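Local coordinates for putative lipoprotein (Campylobacter jejuni subsp. jejuni, PDB 2G5G) that binds heme as a cofacial pair in a dimer with tyrosine as the iron ligand, and probably takes part in bacterial heme transport, at residues Asp34-Leu39 and Asn65-Asn70; Asn106-Ala111 and Gln125-Val130; Lys169-Ile174 and Ile196-Asp201; Gly251-Asp254 and Tyr260-Ile263. All blocks are in the same frame, centred on the assembly; numbering follows the deposited sequence.

The chain folds around a mixed beta sheet with helices packed against it, and the four contacts follow one another in sequence. Contacts 1 and 2 have centres about 22 Å apart and meet where N65 of helix 54-73 packs on V129 of helix 124-131. Contact 3, the one with a heme-pocket residue (I196), stands across the chain's centre, about 31 Å from contact 1 and about 30 Å from contact 2 between centres. Contact 4 lies between contacts 1 and 3, about 20 Å centre to centre from each: its Y260 and L262 touch helix 32-39, while its nearest atoms stay about 7 Å from contact 3.

Contact 1 of 4, residues Asp34-Leu39 and Asn65-Asn70; sequences DMILEL and NALEGN
I36 and L67 mark the closest backbone approach, their CA atoms 6.7 Å apart, where the axes of segments 34-39 and 65-70 pass at 10.1 Å with a signed crossing angle of -55°. Three side chains and one methyl fill the gap. I36 leads: its chain bends at chi2 (-62°), which swings CD1 out toward the partner helix. There CD1 meets A66 CB at 3.8 Å, and I36 CG1 lies almost as close to the same methyl, at 3.9 Å. CD1 also sits 4.2 Å from the branch carbon CG of L67. One turn further along helix 32-39, L39 offers its CB rather than its branched end, and L67 CD2 comes to 3.8 Å from it. L67 therefore reaches both I36 and L39, one turn apart on the same side of their helix. All these atoms are carbon, and no hydrogen bond crosses between the segments. Beneath the pair lies the sheet: selenomethionine M35 and L39 rest on strand 260-264, L39 also on V244 and V246, and L67 touches F78 of strand 78-82. Two neighbouring helices meeting over a central sheet through aliphatic side chains, each also packed on the strands, are typical of a layered alpha/beta fold.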
# COMPACT_ATOMS: atom_id res chain seq x y z
N ASP A 34 26.98 -18.38 -28.74
CA ASP A 34 25.86 -18.56 -29.69
C ASP A 34 24.55 -17.85 -29.26
O ASP A 34 23.83 -17.34 -30.12
CB ASP A 34 25.58 -20.05 -29.96
CG ASP A 34 26.66 -20.70 -30.84
OD1 ASP A 34 27.64 -20.02 -31.26
OD2 ASP A 34 26.52 -21.89 -31.13
N MSE A 35 24.25 -17.79 -27.97
CA MSE A 35 23.09 -16.99 -27.50
C MSE A 35 23.33 -15.50 -27.83
O MSE A 35 22.44 -14.83 -28.37
CB MSE A 35 22.80 -17.16 -26.02
CG MSE A 35 21.59 -16.37 -25.57
SE MSE A 35 21.39 -16.21 -23.69
CE MSE A 35 23.02 -15.23 -23.17
N ILE A 36 24.52 -15.00 -27.51
CA ILE A 36 24.87 -13.61 -27.84
C ILE A 36 24.68 -13.27 -29.32
O ILE A 36 24.09 -12.24 -29.64
CB ILE A 36 26.33 -13.27 -27.37
CG1 ILE A 36 26.44 -13.38 -25.82
CG2 ILE A 36 26.79 -11.91 -27.92
CD1 ILE A 36 25.57 -12.44 -25.00
N LEU A 37 25.17 -14.13 -30.22
CA LEU A 37 25.03 -13.88 -31.65
C LEU A 37 23.56 -13.75 -32.03
O LEU A 37 23.18 -12.91 -32.84
CB LEU A 37 25.73 -14.97 -32.48
CG LEU A 37 27.23 -15.18 -32.26
CD1 LEU A 37 27.77 -16.33 -33.13
CD2 LEU A 37 28.00 -13.89 -32.52
N GLU A 38 22.71 -14.55 -31.40
CA GLU A 38 21.26 -14.42 -31.64
C GLU A 38 20.66 -13.16 -31.04
O GLU A 38 19.87 -12.48 -31.69
CB GLU A 38 20.50 -15.66 -31.14
CG GLU A 38 21.01 -16.97 -31.74
CD GLU A 38 20.97 -16.97 -33.25
OE1 GLU A 38 20.01 -16.46 -33.84
OE2 GLU A 38 21.93 -17.47 -33.86
N LEU A 39 21.05 -12.82 -29.81
CA LEU A 39 20.52 -11.62 -29.14
C LEU A 39 20.85 -10.35 -29.89
O LEU A 39 20.06 -9.40 -29.91
CB LEU A 39 21.05 -11.50 -27.71
CG LEU A 39 20.71 -12.60 -26.69
CD1 LEU A 39 21.17 -12.16 -25.35
CD2 LEU A 39 19.21 -12.89 -26.67
N ASN A 65 28.10 -7.09 -20.99
CA ASN A 65 29.46 -6.91 -21.49
C ASN A 65 29.64 -7.48 -22.88
O ASN A 65 30.31 -6.87 -23.71
CB ASN A 65 30.50 -7.56 -20.56
CG ASN A 65 30.87 -6.70 -19.35
OD1 ASN A 65 30.43 -5.56 -19.17
ND2 ASN A 65 31.69 -7.27 -18.50
N ALA A 66 29.09 -8.68 -23.15
CA ALA A 66 29.34 -9.29 -24.47
C ALA A 66 28.60 -8.51 -25.57
O ALA A 66 29.09 -8.36 -26.71
CB ALA A 66 28.95 -10.77 -24.49
N LEU A 67 27.40 -8.04 -25.24
CA LEU A 67 26.60 -7.35 -26.25
C LEU A 67 27.20 -5.97 -26.52
O LEU A 67 27.28 -5.56 -27.67
CB LEU A 67 25.16 -7.20 -25.77
CG LEU A 67 24.28 -8.44 -25.55
CD1 LEU A 67 23.05 -8.00 -24.76
CD2 LEU A 67 23.85 -9.02 -26.85
N GLU A 68 27.58 -5.27 -25.45
CA GLU A 68 28.16 -3.91 -25.49
C GLU A 68 29.44 -3.87 -26.30
O GLU A 68 29.62 -2.98 -27.14
CB GLU A 68 28.41 -3.37 -24.06
CG GLU A 68 29.26 -2.05 -23.91
CD GLU A 68 28.64 -0.87 -24.62
OE1 GLU A 68 27.47 -1.01 -25.07
OE2 GLU A 68 29.32 0.18 -24.74
N GLY A 69 30.31 -4.85 -26.06
CA GLY A 69 31.59 -4.96 -26.76
C GLY A 69 31.40 -5.13 -28.26
O GLY A 69 32.02 -4.43 -29.08
N ASN A 70 30.52 -6.04 -28.64
CA ASN A 70 30.26 -6.24 -30.05
C ASN A 70 29.64 -5.01 -30.72
O ASN A 70 30.05 -4.62 -31.79
CB ASN A 70 29.36 -7.46 -30.28
CG ASN A 70 29.01 -7.63 -31.74
OD1 ASN A 70 29.70 -8.34 -32.48
ND2 ASN A 70 27.96 -6.94 -32.18

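Contact 2 of 4, residues Asn106-Ala111 and Gln125-Val130; sequences NELTNA and QFVNVV
L108 and N128 make the main contact here, with V127 as a second neighbour; the CA atoms of L108 and N128 are 7.9 Å apart, so the leucine side chain has to span the gap. The apolar part is carried by a single methyl. L108 CD2 lies 4.3 Å from V127 CG1, a loose approach between two branched side chains. With CG of L108 swung away from its own backbone N (chi1 -175°), the leucine extends from the short helix 108-111 straight at helix 124-131, and CD2 becomes its leading atom.

The same methyl makes the contact with a polar group. CD2 packs against the amide of N128, 3.6 Å from its CG, as the two side chains slide past each other in opposite directions. It also comes within 4.3 Å of the carbonyl oxygen V127 O, so the methyl has the amide close by and the carbonyl and valine methyl more loosely about it.

Within helix 124-131, V130 CG2 lies 3.6 Å above the plane of the F126 ring, offset toward its rim. That ring turns to the sheet, touching V80 and L82, and to Q60 and F64 of helix 54-73, while V127 and V130 both reach I137. W120 packs on N128, and L112 on V127.

No hydrogen bond joins the two segments. What passes between them is van der Waals contact alone, with the leucine methyl laid against the asparagine amide without engaging its hydrogen-bonding capacity.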
# COMPACT_ATOMS: atom_id res chain seq x y z
N ASN A 106 30.80 6.86 -6.42
CA ASN A 106 30.02 7.12 -5.20
C ASN A 106 28.98 8.25 -5.35
O ASN A 106 28.15 8.47 -4.45
CB ASN A 106 30.95 7.41 -4.02
CG ASN A 106 31.83 8.61 -4.25
OD1 ASN A 106 31.56 9.69 -3.74
ND2 ASN A 106 32.89 8.44 -5.05
N GLU A 107 29.04 8.95 -6.49
CA GLU A 107 28.07 9.99 -6.82
C GLU A 107 26.96 9.44 -7.71
O GLU A 107 25.98 10.14 -7.99
CB GLU A 107 28.74 11.15 -7.56
CG GLU A 107 29.88 11.85 -6.83
CD GLU A 107 30.74 12.67 -7.80
OE1 GLU A 107 30.16 13.47 -8.57
OE2 GLU A 107 31.98 12.49 -7.79
N LEU A 108 27.13 8.19 -8.15
CA LEU A 108 26.27 7.58 -9.18
C LEU A 108 24.81 7.51 -8.75
O LEU A 108 23.93 7.93 -9.50
CB LEU A 108 26.79 6.20 -9.61
CG LEU A 108 26.05 5.50 -10.76
CD1 LEU A 108 25.97 6.44 -11.96
CD2 LEU A 108 26.71 4.19 -11.16
N THR A 109 24.56 7.00 -7.55
CA THR A 109 23.20 6.87 -7.03
C THR A 109 22.46 8.21 -6.91
O THR A 109 21.24 8.28 -7.05
CB THR A 109 23.16 6.10 -5.68
OG1 THR A 109 21.81 5.92 -5.25
CG2 THR A 109 23.92 6.83 -4.59
N ASN A 110 23.22 9.27 -6.67
CA ASN A 110 22.64 10.60 -6.55
C ASN A 110 22.34 11.21 -7.93
O ASN A 110 21.31 11.88 -8.13
CB ASN A 110 23.56 11.50 -5.71
CG ASN A 110 23.85 10.91 -4.31
OD1 ASN A 110 23.30 11.39 -3.30
ND2 ASN A 110 24.71 9.88 -4.25
N ALA A 111 23.23 10.96 -8.88
CA ALA A 111 23.07 11.42 -10.26
C ALA A 111 21.82 10.82 -10.91
O ALA A 111 21.10 11.51 -11.63
CB ALA A 111 24.31 11.07 -11.09
N GLN A 125 26.67 -3.34 -9.22
CA GLN A 125 27.62 -3.94 -10.14
C GLN A 125 27.14 -3.74 -11.57
O GLN A 125 27.91 -3.27 -12.42
CB GLN A 125 27.81 -5.44 -9.84
CG GLN A 125 28.96 -6.12 -10.61
CD GLN A 125 28.97 -7.64 -10.44
OE1 GLN A 125 28.12 -8.22 -9.74
NE2 GLN A 125 29.94 -8.30 -11.09
N PHE A 126 25.88 -4.07 -11.82
CA PHE A 126 25.33 -3.99 -13.18
C PHE A 126 25.22 -2.53 -13.64
O PHE A 126 25.67 -2.18 -14.76
CB PHE A 126 23.96 -4.65 -13.26
CG PHE A 126 23.31 -4.57 -14.63
CD1 PHE A 126 23.86 -5.25 -15.70
CD2 PHE A 126 22.15 -3.83 -14.82
CE1 PHE A 126 23.26 -5.19 -16.96
CE2 PHE A 126 21.52 -3.78 -16.08
CZ PHE A 126 22.09 -4.46 -17.14
N VAL A 127 24.64 -1.70 -12.79
CA VAL A 127 24.38 -0.31 -13.15
C VAL A 127 25.69 0.48 -13.36
O VAL A 127 25.73 1.37 -14.20
CB VAL A 127 23.47 0.41 -12.14
CG1 VAL A 127 23.32 1.87 -12.50
CG2 VAL A 127 22.10 -0.24 -12.09
N ASN A 128 26.75 0.12 -12.63
CA ASN A 128 28.05 0.77 -12.81
C ASN A 128 28.65 0.48 -14.14
O ASN A 128 29.06 1.41 -14.83
CB ASN A 128 29.06 0.43 -11.69
CG ASN A 128 29.04 1.45 -10.57
OD1 ASN A 128 28.08 1.52 -9.80
ND2 ASN A 128 30.10 2.25 -10.48
N VAL A 129 28.67 -0.81 -14.51
CA VAL A 129 29.17 -1.25 -15.80
C VAL A 129 28.36 -0.63 -16.94
O VAL A 129 28.93 -0.22 -17.96
CB VAL A 129 29.18 -2.80 -15.93
CG1 VAL A 129 29.68 -3.21 -17.28
CG2 VAL A 129 30.08 -3.42 -14.87
N VAL A 130 27.05 -0.55 -16.75
CA VAL A 130 26.17 0.05 -17.76
C VAL A 130 26.46 1.55 -17.91
O VAL A 130 26.78 2.03 -19.03
CB VAL A 130 24.68 -0.20 -17.48
CG1 VAL A 130 23.79 0.63 -18.42
CG2 VAL A 130 24.37 -1.69 -17.66

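Contact 3 of 4, residues Lys169-Ile174 and Ile196-Asp201; sequences KQLFDI and IQQFKD
With CG beside the backbone N (chi1 -82°) and an extended chi2 (177°), L171 turns both methyls to helix 187-210; Q197 answers with CG anti to its own backbone N (chi1 -170°), and its chain bends at chi2. The motif is a packed pair of successive helices, 165-179 and 187-210, in the heme-binding part of the ChaN fold. The backbones stay well apart, with L171 CA and Q197 CA 8.0 Å from each other, and one leucine spans the interval.

Its two methyls divide the work. CD2 lies 3.8 Å from Q197 CG, while CD1 is 4.1 Å from that same carbon. CD1 also rests against the aliphatic part of Q198, 3.9 Å from its CG. The leucine crosses both glutamine chains obliquely and meets each at its CG. No hydrogen bond spans the segments. V194, one turn earlier on helix 187-210, also touches L171.

The second helix carries this packing close to the heme. I196 touches the porphyrin and belongs to its pocket along with L189 and L193 of the same helix, and the side chain of Q197 is about 6 Å from a bound heme. Helix 221-224 is joined to this helix through Y222 and H223, which Q197 touches, and through the hydrogen bond of D201 OD1 with H223 ND1. On the heme-facing side, K200 runs out nearly straight beyond chi1, and its NZ makes a hydrogen bond to the heme oxygen O2A.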
# COMPACT_ATOMS: atom_id res chain seq x y z
N LYS A 169 -6.15 -12.92 -14.78
CA LYS A 169 -6.31 -13.98 -13.76
C LYS A 169 -4.98 -14.62 -13.40
O LYS A 169 -4.72 -14.92 -12.24
CB LYS A 169 -7.28 -15.07 -14.25
CG LYS A 169 -7.82 -15.93 -13.11
CD LYS A 169 -7.02 -17.20 -12.94
CE LYS A 169 -7.84 -18.29 -12.19
NZ LYS A 169 -8.74 -17.71 -11.14
N GLN A 170 -4.11 -14.82 -14.39
CA GLN A 170 -2.78 -15.35 -14.09
C GLN A 170 -2.03 -14.39 -13.19
O GLN A 170 -1.35 -14.81 -12.27
CB GLN A 170 -1.95 -15.64 -15.35
CG GLN A 170 -2.43 -16.83 -16.18
CD GLN A 170 -1.71 -16.92 -17.52
OE1 GLN A 170 -2.20 -16.44 -18.54
NE2 GLN A 170 -0.53 -17.52 -17.51
N LEU A 171 -2.15 -13.09 -13.48
CA LEU A 171 -1.53 -12.06 -12.66
C LEU A 171 -2.15 -12.02 -11.25
O LEU A 171 -1.45 -11.86 -10.26
CB LEU A 171 -1.64 -10.69 -13.34
CG LEU A 171 -0.58 -10.38 -14.44
CD1 LEU A 171 -0.87 -9.03 -15.07
CD2 LEU A 171 0.85 -10.43 -13.91
N PHE A 172 -3.47 -12.15 -11.19
CA PHE A 172 -4.21 -12.26 -9.91
C PHE A 172 -3.61 -13.32 -8.99
O PHE A 172 -3.27 -13.02 -7.84
CB PHE A 172 -5.67 -12.56 -10.21
CG PHE A 172 -6.59 -12.44 -9.01
CD1 PHE A 172 -7.31 -11.27 -8.78
CD2 PHE A 172 -6.72 -13.51 -8.11
CE1 PHE A 172 -8.16 -11.16 -7.66
CE2 PHE A 172 -7.57 -13.40 -6.99
CZ PHE A 172 -8.29 -12.23 -6.77
N ASP A 173 -3.45 -14.54 -9.51
CA ASP A 173 -2.97 -15.69 -8.71
C ASP A 173 -1.50 -15.58 -8.36
O ASP A 173 -1.06 -16.04 -7.30
CB ASP A 173 -3.20 -17.03 -9.43
CG ASP A 173 -4.66 -17.30 -9.77
OD1 ASP A 173 -5.60 -16.74 -9.14
OD2 ASP A 173 -4.87 -18.12 -10.69
N ILE A 174 -0.72 -15.01 -9.27
CA ILE A 174 0.71 -14.79 -9.01
C ILE A 174 0.90 -13.81 -7.84
O ILE A 174 1.74 -14.03 -6.96
CB ILE A 174 1.43 -14.24 -10.26
CG1 ILE A 174 1.70 -15.38 -11.25
CG2 ILE A 174 2.74 -13.55 -9.88
CD1 ILE A 174 2.11 -14.92 -12.67
N ILE A 196 -2.19 -2.37 -11.56
CA ILE A 196 -0.89 -1.70 -11.44
C ILE A 196 0.21 -2.43 -12.20
O ILE A 196 1.05 -1.77 -12.85
CB ILE A 196 -0.46 -1.50 -9.96
CG1 ILE A 196 -1.29 -0.38 -9.32
CG2 ILE A 196 1.03 -1.12 -9.84
CD1 ILE A 196 -1.33 -0.49 -7.81
N GLN A 197 0.24 -3.77 -12.10
CA GLN A 197 1.19 -4.59 -12.91
C GLN A 197 0.97 -4.36 -14.40
O GLN A 197 1.93 -4.15 -15.16
CB GLN A 197 1.06 -6.07 -12.57
CG GLN A 197 2.15 -6.94 -13.16
CD GLN A 197 3.37 -7.11 -12.28
OE1 GLN A 197 4.24 -7.96 -12.56
NE2 GLN A 197 3.47 -6.31 -11.25
N GLN A 198 -0.29 -4.39 -14.80
CA GLN A 198 -0.69 -4.21 -16.20
C GLN A 198 -0.23 -2.85 -16.74
O GLN A 198 0.31 -2.75 -17.86
CB GLN A 198 -2.22 -4.34 -16.33
CG GLN A 198 -2.74 -5.80 -16.21
CD GLN A 198 -3.05 -6.41 -17.56
OE1 GLN A 198 -2.21 -7.10 -18.16
NE2 GLN A 198 -4.24 -6.15 -18.05
N PHE A 199 -0.46 -1.80 -15.93
CA PHE A 199 0.02 -0.46 -16.25
C PHE A 199 1.55 -0.34 -16.33
O PHE A 199 2.04 0.35 -17.22
CB PHE A 199 -0.54 0.58 -15.26
CG PHE A 199 -1.87 1.17 -15.68
CD1 PHE A 199 -3.07 0.64 -15.18
CD2 PHE A 199 -1.92 2.28 -16.50
CE1 PHE A 199 -4.30 1.19 -15.55
CE2 PHE A 199 -3.16 2.84 -16.87
CZ PHE A 199 -4.34 2.29 -16.38
N LYS A 200 2.28 -0.97 -15.39
CA LYS A 200 3.75 -0.98 -15.39
C LYS A 200 4.23 -1.62 -16.68
O LYS A 200 5.11 -1.09 -17.35
CB LYS A 200 4.31 -1.80 -14.21
CG LYS A 200 4.20 -1.11 -12.83
CD LYS A 200 4.62 -2.05 -11.70
CE LYS A 200 4.85 -1.25 -10.40
NZ LYS A 200 5.12 -2.21 -9.30
N ASP A 201 3.62 -2.74 -17.04
CA ASP A 201 3.96 -3.49 -18.26
C ASP A 201 3.73 -2.68 -19.54
O ASP A 201 4.57 -2.68 -20.45
CB ASP A 201 3.18 -4.80 -18.26
CG ASP A 201 3.77 -5.81 -17.29
OD1 ASP A 201 4.95 -5.64 -16.90
OD2 ASP A 201 3.05 -6.76 -16.88

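Contact 4 of 4, residues Gly251-Asp254 and Tyr260-Ile263; sequences GEID and YVLI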
# COMPACT_ATOMS: atom_id res chain seq x y z
N GLY A 251 13.83 -21.49 -9.32
CA GLY A 251 12.70 -22.42 -9.11
C GLY A 251 12.25 -23.04 -10.43
O GLY A 251 13.07 -23.38 -11.27
N GLU A 252 10.93 -23.17 -10.60
CA GLU A 252 10.34 -23.81 -11.77
C GLU A 252 10.60 -23.00 -13.04
O GLU A 252 10.71 -21.78 -12.99
CB GLU A 252 8.82 -23.97 -11.61
CG GLU A 252 8.36 -24.85 -10.42
CD GLU A 252 8.56 -26.36 -10.66
OE1 GLU A 252 8.08 -26.87 -11.70
OE2 GLU A 252 9.19 -27.03 -9.80
N ILE A 253 10.68 -23.71 -14.17
CA ILE A 253 10.93 -23.12 -15.47
C ILE A 253 9.76 -23.41 -16.38
O ILE A 253 9.45 -24.58 -16.66
CB ILE A 253 12.25 -23.66 -16.08
CG1 ILE A 253 13.44 -23.18 -15.21
CG2 ILE A 253 12.41 -23.26 -17.57
CD1 ILE A 253 14.76 -23.69 -15.64
N ASP A 254 9.11 -22.34 -16.83
CA ASP A 254 8.12 -22.44 -17.88
C ASP A 254 8.77 -21.94 -19.15
O ASP A 254 9.17 -20.75 -19.25
CB ASP A 254 6.88 -21.61 -17.51
CG ASP A 254 5.73 -21.81 -18.47
OD1 ASP A 254 4.60 -21.60 -18.02
OD2 ASP A 254 5.90 -22.19 -19.65
N TYR A 260 15.10 -17.75 -24.27
CA TYR A 260 16.31 -18.40 -23.74
C TYR A 260 16.16 -18.44 -22.24
O TYR A 260 15.52 -17.54 -21.64
CB TYR A 260 17.60 -17.64 -24.13
CG TYR A 260 17.81 -17.63 -25.63
CD1 TYR A 260 17.34 -16.55 -26.40
CD2 TYR A 260 18.43 -18.69 -26.28
CE1 TYR A 260 17.51 -16.54 -27.78
CE2 TYR A 260 18.61 -18.69 -27.67
CZ TYR A 260 18.13 -17.61 -28.41
OH TYR A 260 18.22 -17.56 -29.78
N VAL A 261 16.75 -19.46 -21.59
CA VAL A 261 16.71 -19.47 -20.16
C VAL A 261 18.08 -19.90 -19.66
O VAL A 261 18.72 -20.79 -20.22
CB VAL A 261 15.48 -20.31 -19.59
CG1 VAL A 261 15.54 -21.74 -20.08
CG2 VAL A 261 15.39 -20.21 -18.06
N LEU A 262 18.57 -19.18 -18.65
CA LEU A 262 19.81 -19.55 -18.00
C LEU A 262 19.46 -20.39 -16.82
O LEU A 262 18.61 -20.02 -16.02
CB LEU A 262 20.61 -18.32 -17.57
CG LEU A 262 21.57 -17.85 -18.65
CD1 LEU A 262 20.73 -17.10 -19.71
CD2 LEU A 262 22.66 -16.91 -18.06
N ILE A 263 20.12 -21.54 -16.72
CA ILE A 263 19.78 -22.54 -15.70
C ILE A 263 21.04 -22.73 -14.87
O ILE A 263 22.11 -22.98 -15.42
CB ILE A 263 19.33 -23.88 -16.32
CG1 ILE A 263 18.01 -23.69 -17.10
CG2 ILE A 263 19.14 -24.96 -15.22
CD1 ILE A 263 17.65 -24.85 -18.00
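A crossover connection between neighbouring parallel strands is the setting: the chain leaves strand 243-248, runs through a loop that includes I253, and returns as strand 260-264 beside the strand it left. Where such a crossover often contains a helix, segment 251-254 is irregular, and it lays I253 over one face of the returning strand. V261 and I263 receive it, two residues apart and on the same face. The backbones do not pair, for I253 CA and V261 CA are 8.3 Å apart and no hydrogen bond crosses. The isoleucine makes the contact with two branches. With CG1 beside the backbone N (chi1 -66°), CG2 falls anti to it and is directed to V261, reaching CG1 of that valine at a loose 4.3 Å. The other branch, extended at chi2 (177°), carries CD1 to I263.

Strand 260-264 is flanked in the sheet by strands 19-23 and 243-248, and L22 packs on both V261 and I263. Y260 and L262 lie on the other face and touch helix 32-39. The loop's course is also tied by charge: D254 forms salt bridges through OD1 with K227 and through OD2 with K256. I253 itself stays exposed while V261 beneath it is buried. The tightest touch is at I263, where I253 CD1 sits 3.6 Å from CG1 and 3.9 Å from CD1 of that residue.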